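Long-range contacts in TlmII (Streptoalloteichus hindustanus, PDB 4HVM), which belongs to the condensation-domain proteins of nonribosomal peptide biosynthesis, takes part in making tallysomycin and probably binds phosphopantetheine-borne substrates: residues F18-A23 with V293-D298; D146-Y151 with E280-D285. All blocks are in the same frame, centred on the assembly; numbering follows the deposited sequence.

Contact 1 of 2, residues F18-A23 with V293-D298; sequences FLQRGA and VGPLTD
L19 carries most of the apolar contact, reaching from the helix into the bend where the chain of 293-298 passes from loop into strand. Its first torsion (chi1 -71°) sets CG beside the backbone N, and the branching at CG, with chi2 at 177°, sends the two methyls to different targets. CD1 lies against backbone, 3.5 Å from P295 O and 3.7 Å from L296 CA, with T297 O also nearby. CD2 goes to the carboxylate group of D298, 3.5 Å from D298 CG. A branched aliphatic chain suits this buried place because one residue fills against both surfaces. With an alanine here, the space against P295 O and L296 CA would probably open as a gap, and the D298 carboxylate would lose its apolar neighbour. A second, smaller apolar contact lies beside it: Q20 CG meets P295 CG at 3.8 Å, the glutamine chain running obliquely across that atom of a compact proline that needs no partner for a backbone N-H.

The polar ends look elsewhere. Q20 NE2 bonds to M143 O and Q20 OE1 to S17 N, while D298 OD2 is held by the hydroxyl of Y332 and by Y335 N, so the acid can be buried beside a leucine.

Within the helix, the F18 ring covers L19 CG on one face and also rests on L283 and P181. Helix 18-27 thus packs on the start of strand 297-305, an outermost strand of the six-stranded sheet, whose D298 pairs through the backbone with V281 of strand 274-282.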
ATOM      1  N   PHE A  18      -7.974 -10.332  11.333  1.00 26.60           N
ATOM      2  CA  PHE A  18      -7.329  -9.417  12.273  1.00 26.35           C
ATOM      3  C   PHE A  18      -6.848  -8.112  11.629  1.00 29.72           C
ATOM      4  O   PHE A  18      -6.784  -7.072  12.289  1.00 32.11           O
ATOM      5  CB  PHE A  18      -6.180 -10.122  12.996  1.00 22.19           C
ATOM      6  CG  PHE A  18      -4.940 -10.284  12.165  1.00 16.96           C
ATOM      7  CD1 PHE A  18      -4.875 -11.223  11.146  1.00 18.87           C
ATOM      8  CD2 PHE A  18      -3.829  -9.500  12.418  1.00 15.78           C
ATOM      9  CE1 PHE A  18      -3.716 -11.365  10.390  1.00 16.57           C
ATOM     10  CE2 PHE A  18      -2.675  -9.638  11.672  1.00 13.98           C
ATOM     11  CZ  PHE A  18      -2.617 -10.570  10.656  1.00 10.39           C
ATOM     12  N   LEU A  19      -6.511  -8.169  10.346  1.00 20.72           N
ATOM     13  CA  LEU A  19      -6.106  -6.973   9.612  1.00 16.27           C
ATOM     14  C   LEU A  19      -7.323  -6.145   9.222  1.00 22.34           C
ATOM     15  O   LEU A  19      -7.246  -4.921   9.123  1.00 23.95           O
ATOM     16  CB  LEU A  19      -5.300  -7.346   8.366  1.00 13.98           C
ATOM     17  CG  LEU A  19      -3.888  -7.884   8.626  1.00 18.45           C
ATOM     18  CD1 LEU A  19      -3.214  -8.296   7.328  1.00 15.16           C
ATOM     19  CD2 LEU A  19      -3.040  -6.867   9.385  1.00  8.48           C
ATOM     20  N   GLN A  20      -8.443  -6.825   8.994  1.00 25.06           N
ATOM     21  CA  GLN A  20      -9.706  -6.151   8.711  1.00 25.92           C
ATOM     22  C   GLN A  20     -10.241  -5.477   9.969  1.00 22.90           C
ATOM     23  O   GLN A  20     -10.689  -4.333   9.925  1.00 25.85           O
ATOM     24  CB  GLN A  20     -10.735  -7.139   8.162  1.00 15.62           C
ATOM     25  CG  GLN A  20     -10.446  -7.603   6.749  1.00 14.54           C
ATOM     26  CD  GLN A  20     -11.424  -8.650   6.278  1.00 17.87           C
ATOM     27  OE1 GLN A  20     -11.825  -9.529   7.041  1.00 19.28           O
ATOM     28  NE2 GLN A  20     -11.819  -8.564   5.014  1.00 15.60           N
ATOM     29  N   ARG A  21     -10.193  -6.198  11.085  1.00 23.85           N
ATOM     30  CA  ARG A  21     -10.582  -5.646  12.379  1.00 18.47           C
ATOM     31  C   ARG A  21      -9.725  -4.434  12.736  1.00 29.63           C
ATOM     32  O   ARG A  21     -10.234  -3.417  13.208  1.00 31.50           O
ATOM     33  CB  ARG A  21     -10.459  -6.711  13.473  1.00 19.38           C
ATOM     34  CG  ARG A  21     -11.769  -7.406  13.828  1.00 25.93           C
ATOM     35  CD  ARG A  21     -11.579  -8.489  14.891  1.00 28.25           C
ATOM     36  NE  ARG A  21     -11.159  -9.763  14.309  1.00 43.99           N
ATOM     37  CZ  ARG A  21      -9.989 -10.354  14.539  1.00 52.26           C
ATOM     38  NH1 ARG A  21      -9.105  -9.794  15.353  1.00 53.82           N
ATOM     39  NH2 ARG A  21      -9.706 -11.513  13.958  1.00 52.99           N
ATOM     40  N   GLY A  22      -8.422  -4.552  12.502  1.00 24.56           N
ATOM     41  CA  GLY A  22      -7.485  -3.488  12.813  1.00 23.60           C
ATOM     42  C   GLY A  22      -7.711  -2.218  12.015  1.00 25.81           C
ATOM     43  O   GLY A  22      -7.774  -1.129  12.584  1.00 26.81           O
ATOM     44  N   ALA A  23      -7.830  -2.354  10.698  1.00 23.12           N
ATOM     45  CA  ALA A  23      -8.052  -1.205   9.827  1.00 24.92           C
ATOM     46  C   ALA A  23      -9.395  -0.539  10.114  1.00 28.00           C
ATOM     47  O   ALA A  23      -9.534   0.678   9.996  1.00 28.54           O
ATOM     48  CB  ALA A  23      -7.973  -1.626   8.373  1.00 28.79           C
ATOM     49  N   VAL A 293      -5.864 -13.828  -2.685  1.00 29.11           N
ATOM     50  CA  VAL A 293      -6.430 -12.510  -2.942  1.00 27.49           C
ATOM     51  C   VAL A 293      -7.141 -12.036  -1.685  1.00 22.22           C
ATOM     52  O   VAL A 293      -8.116 -12.649  -1.251  1.00 28.68           O
ATOM     53  CB  VAL A 293      -7.435 -12.534  -4.119  1.00 31.61           C
ATOM     54  CG1 VAL A 293      -8.200 -11.221  -4.209  1.00 19.82           C
ATOM     55  CG2 VAL A 293      -6.719 -12.815  -5.425  1.00 20.61           C
ATOM     56  N   GLY A 294      -6.642 -10.953  -1.097  1.00 19.05           N
ATOM     57  CA  GLY A 294      -7.219 -10.404   0.115  1.00 16.63           C
ATOM     58  C   GLY A 294      -6.265  -9.538   0.915  1.00 15.21           C
ATOM     59  O   GLY A 294      -5.122  -9.320   0.510  1.00 33.25           O
ATOM     60  N   PRO A 295      -6.734  -9.036   2.066  1.00 15.07           N
ATOM     61  CA  PRO A 295      -5.918  -8.198   2.950  1.00 13.95           C
ATOM     62  C   PRO A 295      -4.902  -9.007   3.751  1.00 22.39           C
ATOM     63  O   PRO A 295      -5.249  -9.598   4.775  1.00 26.59           O
ATOM     64  CB  PRO A 295      -6.952  -7.573   3.888  1.00 14.42           C
ATOM     65  CG  PRO A 295      -8.061  -8.568   3.934  1.00 21.44           C
ATOM     66  CD  PRO A 295      -8.107  -9.207   2.574  1.00 20.14           C
ATOM     67  N   LEU A 296      -3.655  -9.019   3.290  1.00 19.62           N
ATOM     68  CA  LEU A 296      -2.584  -9.731   3.975  1.00 18.88           C
ATOM     69  C   LEU A 296      -1.321  -8.873   4.081  1.00 19.71           C
ATOM     70  O   LEU A 296      -0.213  -9.389   4.228  1.00 26.36           O
ATOM     71  CB  LEU A 296      -2.286 -11.054   3.266  1.00 12.86           C
ATOM     72  CG  LEU A 296      -3.363 -12.132   3.414  1.00 17.10           C
ATOM     73  CD1 LEU A 296      -2.977 -13.378   2.644  1.00 22.40           C
ATOM     74  CD2 LEU A 296      -3.604 -12.464   4.880  1.00 14.32           C
ATOM     75  N   THR A 297      -1.499  -7.558   4.004  1.00 12.72           N
ATOM     76  CA  THR A 297      -0.386  -6.628   4.120  1.00 18.98           C
ATOM     77  C   THR A 297      -0.539  -5.811   5.395  1.00 17.96           C
ATOM     78  O   THR A 297      -1.612  -5.277   5.676  1.00 22.18           O
ATOM     79  CB  THR A 297      -0.308  -5.677   2.912  1.00 21.81           C
ATOM     80  OG1 THR A 297      -0.193  -6.441   1.705  1.00 23.51           O
ATOM     81  CG2 THR A 297       0.892  -4.751   3.042  1.00 13.35           C
ATOM     82  N   ASP A 298       0.538  -5.723   6.168  1.00  9.28           N
ATOM     83  CA  ASP A 298       0.518  -4.992   7.426  1.00  9.27           C
ATOM     84  C   ASP A 298       1.728  -4.072   7.538  1.00 24.56           C
ATOM     85  O   ASP A 298       2.720  -4.250   6.834  1.00 27.58           O
ATOM     86  CB  ASP A 298       0.490  -5.969   8.599  1.00 15.52           C
ATOM     87  CG  ASP A 298       0.097  -5.307   9.903  1.00 26.59           C
ATOM     88  OD1 ASP A 298      -0.607  -4.272   9.873  1.00 30.36           O
ATOM     89  OD2 ASP A 298       0.488  -5.834  10.963  1.00 30.93           O
TER

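Contact 2 of 2, residues D146-Y151 with E280-D285; sequences DARSRY and EVDLRD
D146 is the aspartate of the HHxxxDG motif of condensation domains, which here reads HQMLLDA, and its pairing with R284 matches the aspartate-arginine salt bridge familiar from this family. The strong link is R284 NH1 to D146 OD2, 2.8 Å and fairly straight at 159°. The donor comes in on the syn side of the oxygen, and the oxygen lies almost in the guanidinium plane, although the two flat groups are turned 60° apart. R284 NH2 adds weak bonds to both carboxylate oxygens. D146 OD1 also caps helix 147-161, accepting from S149 N at 3.0 Å.

D282 performs the same service for helix 283-286 as its N-cap. Its OD1 takes R284 N on one face of the carboxylate plane and R284 NH1, at 2.9 Å, on the other, so the arginine is gripped by its own cap. R284 NE continues to V292 O, which restrains the guanidinium further.

R148 runs fully extended from CG to NE, its CG anti to the backbone N (chi1 -179°), and R148 CB lies over one face of the R284 guanidinium. R148 CD passes 3.3 Å from D282 OD2, while R148 NH1 bonds D285 OD1 at 3.2 Å, approaching from above the carboxylate plane. The bridge from R148 NH1 to D282 OD2 is long, at 3.7 Å.

Arginine suits position 284 because its three nitrogens point in different directions: NH1 serves both D146 and D282 while NE reaches V292 O. D146 OD2 and D282 OD1 lie 4.7 Å apart, and the R284 guanidinium shared between the two acids probably offsets their repulsion, just as D282 and D285 are likely to ease the proximity of the two arginines.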
ATOM      1  N   ASP A 146      -5.374  -5.625  -0.821  1.00 12.74           N
ATOM      2  CA  ASP A 146      -4.160  -4.868  -0.545  1.00 18.23           C
ATOM      3  C   ASP A 146      -3.449  -4.529  -1.857  1.00 25.65           C
ATOM      4  O   ASP A 146      -3.993  -4.763  -2.937  1.00 19.08           O
ATOM      5  CB  ASP A 146      -3.233  -5.623   0.416  1.00 25.68           C
ATOM      6  CG  ASP A 146      -2.927  -7.042  -0.041  1.00 30.57           C
ATOM      7  OD1 ASP A 146      -3.175  -7.377  -1.218  1.00 26.63           O
ATOM      8  OD2 ASP A 146      -2.421  -7.826   0.791  1.00 34.77           O
ATOM      9  N   ALA A 147      -2.241  -3.984  -1.757  1.00 27.29           N
ATOM     10  CA  ALA A 147      -1.487  -3.546  -2.930  1.00 21.28           C
ATOM     11  C   ALA A 147      -1.307  -4.638  -3.984  1.00 20.26           C
ATOM     12  O   ALA A 147      -1.520  -4.406  -5.175  1.00 23.60           O
ATOM     13  CB  ALA A 147      -0.131  -2.988  -2.504  1.00 26.60           C
ATOM     14  N   ARG A 148      -0.918  -5.826  -3.533  1.00 22.25           N
ATOM     15  CA  ARG A 148      -0.658  -6.944  -4.431  1.00 21.11           C
ATOM     16  C   ARG A 148      -1.943  -7.516  -5.024  1.00 26.52           C
ATOM     17  O   ARG A 148      -1.982  -7.876  -6.201  1.00 32.50           O
ATOM     18  CB  ARG A 148       0.123  -8.041  -3.703  1.00 18.24           C
ATOM     19  CG  ARG A 148       0.472  -9.246  -4.566  1.00 24.79           C
ATOM     20  CD  ARG A 148       1.348 -10.230  -3.808  1.00 32.78           C
ATOM     21  NE  ARG A 148       1.706 -11.394  -4.614  1.00 46.50           N
ATOM     22  CZ  ARG A 148       2.519 -12.363  -4.206  1.00 59.55           C
ATOM     23  NH1 ARG A 148       3.066 -12.309  -2.999  1.00 55.97           N
ATOM     24  NH2 ARG A 148       2.790 -13.385  -5.006  1.00 67.58           N
ATOM     25  N   SER A 149      -2.990  -7.595  -4.208  1.00 23.50           N
ATOM     26  CA  SER A 149      -4.252  -8.203  -4.630  1.00 16.91           C
ATOM     27  C   SER A 149      -4.937  -7.437  -5.759  1.00 17.57           C
ATOM     28  O   SER A 149      -5.658  -8.027  -6.565  1.00 19.88           O
ATOM     29  CB  SER A 149      -5.207  -8.348  -3.441  1.00 17.46           C
ATOM     30  OG  SER A 149      -4.687  -9.256  -2.480  1.00 23.02           O
ATOM     31  N   ARG A 150      -4.710  -6.128  -5.818  1.00 16.60           N
ATOM     32  CA  ARG A 150      -5.306  -5.303  -6.863  1.00 14.75           C
ATOM     33  C   ARG A 150      -4.828  -5.740  -8.242  1.00 21.54           C
ATOM     34  O   ARG A 150      -5.618  -5.845  -9.177  1.00 32.03           O
ATOM     35  CB  ARG A 150      -4.998  -3.821  -6.643  1.00 16.26           C
ATOM     36  CG  ARG A 150      -5.495  -3.264  -5.321  1.00 11.93           C
ATOM     37  CD  ARG A 150      -5.352  -1.749  -5.280  1.00  9.42           C
ATOM     38  NE  ARG A 150      -5.159  -1.254  -3.921  1.00 24.33           N
ATOM     39  CZ  ARG A 150      -3.987  -0.872  -3.423  1.00 21.21           C
ATOM     40  NH1 ARG A 150      -2.897  -0.909  -4.177  1.00 14.01           N
ATOM     41  NH2 ARG A 150      -3.909  -0.442  -2.171  1.00 24.82           N
ATOM     42  N   TYR A 151      -3.533  -6.003  -8.362  1.00 18.80           N
ATOM     43  CA  TYR A 151      -2.971  -6.447  -9.631  1.00 17.23           C
ATOM     44  C   TYR A 151      -3.248  -7.926  -9.896  1.00 20.80           C
ATOM     45  O   TYR A 151      -3.273  -8.365 -11.047  1.00 22.19           O
ATOM     46  CB  TYR A 151      -1.473  -6.159  -9.680  1.00 12.50           C
ATOM     47  CG  TYR A 151      -1.152  -4.703  -9.910  1.00 23.23           C
ATOM     48  CD1 TYR A 151      -1.492  -4.086 -11.104  1.00 16.36           C
ATOM     49  CD2 TYR A 151      -0.502  -3.948  -8.945  1.00 11.46           C
ATOM     50  CE1 TYR A 151      -1.202  -2.758 -11.328  1.00 18.51           C
ATOM     51  CE2 TYR A 151      -0.204  -2.615  -9.162  1.00 23.17           C
ATOM     52  CZ  TYR A 151      -0.557  -2.026 -10.357  1.00 21.08           C
ATOM     53  OH  TYR A 151      -0.265  -0.701 -10.580  1.00 23.62           O
ATOM     54  N   GLU A 280       5.396  -1.155   4.925  1.00 24.34           N
ATOM     55  CA  GLU A 280       4.485  -2.291   4.826  1.00 26.08           C
ATOM     56  C   GLU A 280       5.230  -3.610   4.639  1.00 26.44           C
ATOM     57  O   GLU A 280       6.382  -3.633   4.209  1.00 30.10           O
ATOM     58  CB  GLU A 280       3.478  -2.089   3.692  1.00 27.64           C
ATOM     59  CG  GLU A 280       2.425  -1.036   3.984  1.00 37.31           C
ATOM     60  CD  GLU A 280       2.625   0.229   3.179  1.00 54.77           C
ATOM     61  OE1 GLU A 280       2.813   0.124   1.947  1.00 63.43           O
ATOM     62  OE2 GLU A 280       2.593   1.325   3.778  1.00 61.80           O
ATOM     63  N   VAL A 281       4.558  -4.704   4.982  1.00 19.46           N
ATOM     64  CA  VAL A 281       5.099  -6.043   4.803  1.00  9.91           C
ATOM     65  C   VAL A 281       4.007  -6.967   4.280  1.00 16.26           C
ATOM     66  O   VAL A 281       2.915  -7.013   4.839  1.00 15.97           O
ATOM     67  CB  VAL A 281       5.650  -6.605   6.129  1.00 16.15           C
ATOM     68  CG1 VAL A 281       5.825  -8.114   6.044  1.00 16.05           C
ATOM     69  CG2 VAL A 281       6.963  -5.934   6.482  1.00 22.85           C
ATOM     70  N   ASP A 282       4.297  -7.686   3.199  1.00 24.68           N
ATOM     71  CA  ASP A 282       3.353  -8.646   2.644  1.00 22.02           C
ATOM     72  C   ASP A 282       3.527  -9.970   3.374  1.00 22.03           C
ATOM     73  O   ASP A 282       4.589 -10.589   3.305  1.00 29.02           O
ATOM     74  CB  ASP A 282       3.590  -8.836   1.143  1.00 34.28           C
ATOM     75  CG  ASP A 282       2.441  -9.552   0.455  1.00 40.87           C
ATOM     76  OD1 ASP A 282       1.631 -10.194   1.157  1.00 45.47           O
ATOM     77  OD2 ASP A 282       2.346  -9.471  -0.788  1.00 39.45           O
ATOM     78  N   LEU A 283       2.480 -10.400   4.072  1.00 22.46           N
ATOM     79  CA  LEU A 283       2.547 -11.619   4.872  1.00 25.51           C
ATOM     80  C   LEU A 283       2.554 -12.894   4.025  1.00 32.95           C
ATOM     81  O   LEU A 283       2.815 -13.981   4.538  1.00 43.79           O
ATOM     82  CB  LEU A 283       1.408 -11.660   5.894  1.00 19.68           C
ATOM     83  CG  LEU A 283       1.379 -10.507   6.900  1.00 15.11           C
ATOM     84  CD1 LEU A 283       0.228 -10.662   7.882  1.00 11.15           C
ATOM     85  CD2 LEU A 283       2.707 -10.398   7.636  1.00 12.63           C
ATOM     86  N   ARG A 284       2.261 -12.753   2.736  1.00 30.11           N
ATOM     87  CA  ARG A 284       2.298 -13.881   1.811  1.00 28.98           C
ATOM     88  C   ARG A 284       3.722 -14.403   1.661  1.00 32.33           C
ATOM     89  O   ARG A 284       3.964 -15.606   1.729  1.00 37.06           O
ATOM     90  CB  ARG A 284       1.759 -13.470   0.439  1.00 31.87           C
ATOM     91  CG  ARG A 284       0.291 -13.071   0.412  1.00 25.98           C
ATOM     92  CD  ARG A 284      -0.098 -12.547  -0.963  1.00 13.97           C
ATOM     93  NE  ARG A 284      -1.485 -12.095  -1.005  1.00 14.36           N
ATOM     94  CZ  ARG A 284      -1.891 -10.897  -0.603  1.00 25.09           C
ATOM     95  NH1 ARG A 284      -1.015 -10.024  -0.123  1.00 21.03           N
ATOM     96  NH2 ARG A 284      -3.173 -10.570  -0.678  1.00 31.62           N
ATOM     97  N   ASP A 285       4.662 -13.487   1.451  1.00 33.81           N
ATOM     98  CA  ASP A 285       6.057 -13.852   1.247  1.00 41.12           C
ATOM     99  C   ASP A 285       6.723 -14.222   2.566  1.00 38.17           C
ATOM    100  O   ASP A 285       7.493 -15.180   2.640  1.00 46.90           O
ATOM    101  CB  ASP A 285       6.818 -12.698   0.592  1.00 46.82           C
ATOM    102  CG  ASP A 285       6.240 -12.308  -0.755  1.00 57.57           C
ATOM    103  OD1 ASP A 285       5.762 -13.212  -1.477  1.00 57.78           O
ATOM    104  OD2 ASP A 285       6.262 -11.103  -1.092  1.00 64.84           O
TER

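Both contacts bring N-terminal elements, helix 18-27 and the start of helix 147-161, against neighbouring strands 274-282 and 297-305 of one sheet and the turn joining them. Contact 1 is buried and depends on aliphatic packing, its polar groups being satisfied by residues beyond the pair. Contact 2 is only partly buried: its inner end is a charged pair with D146, its outer end an exposed arginine-acid bridge. They meet directly, for D146 OD2 accepts from L296 N and bonds with T297 OG1, S149 OG bonds with G294 N, and L283 pairs through the backbone with L296. In sequence, contact 2 is nested within the loop closed by contact 1.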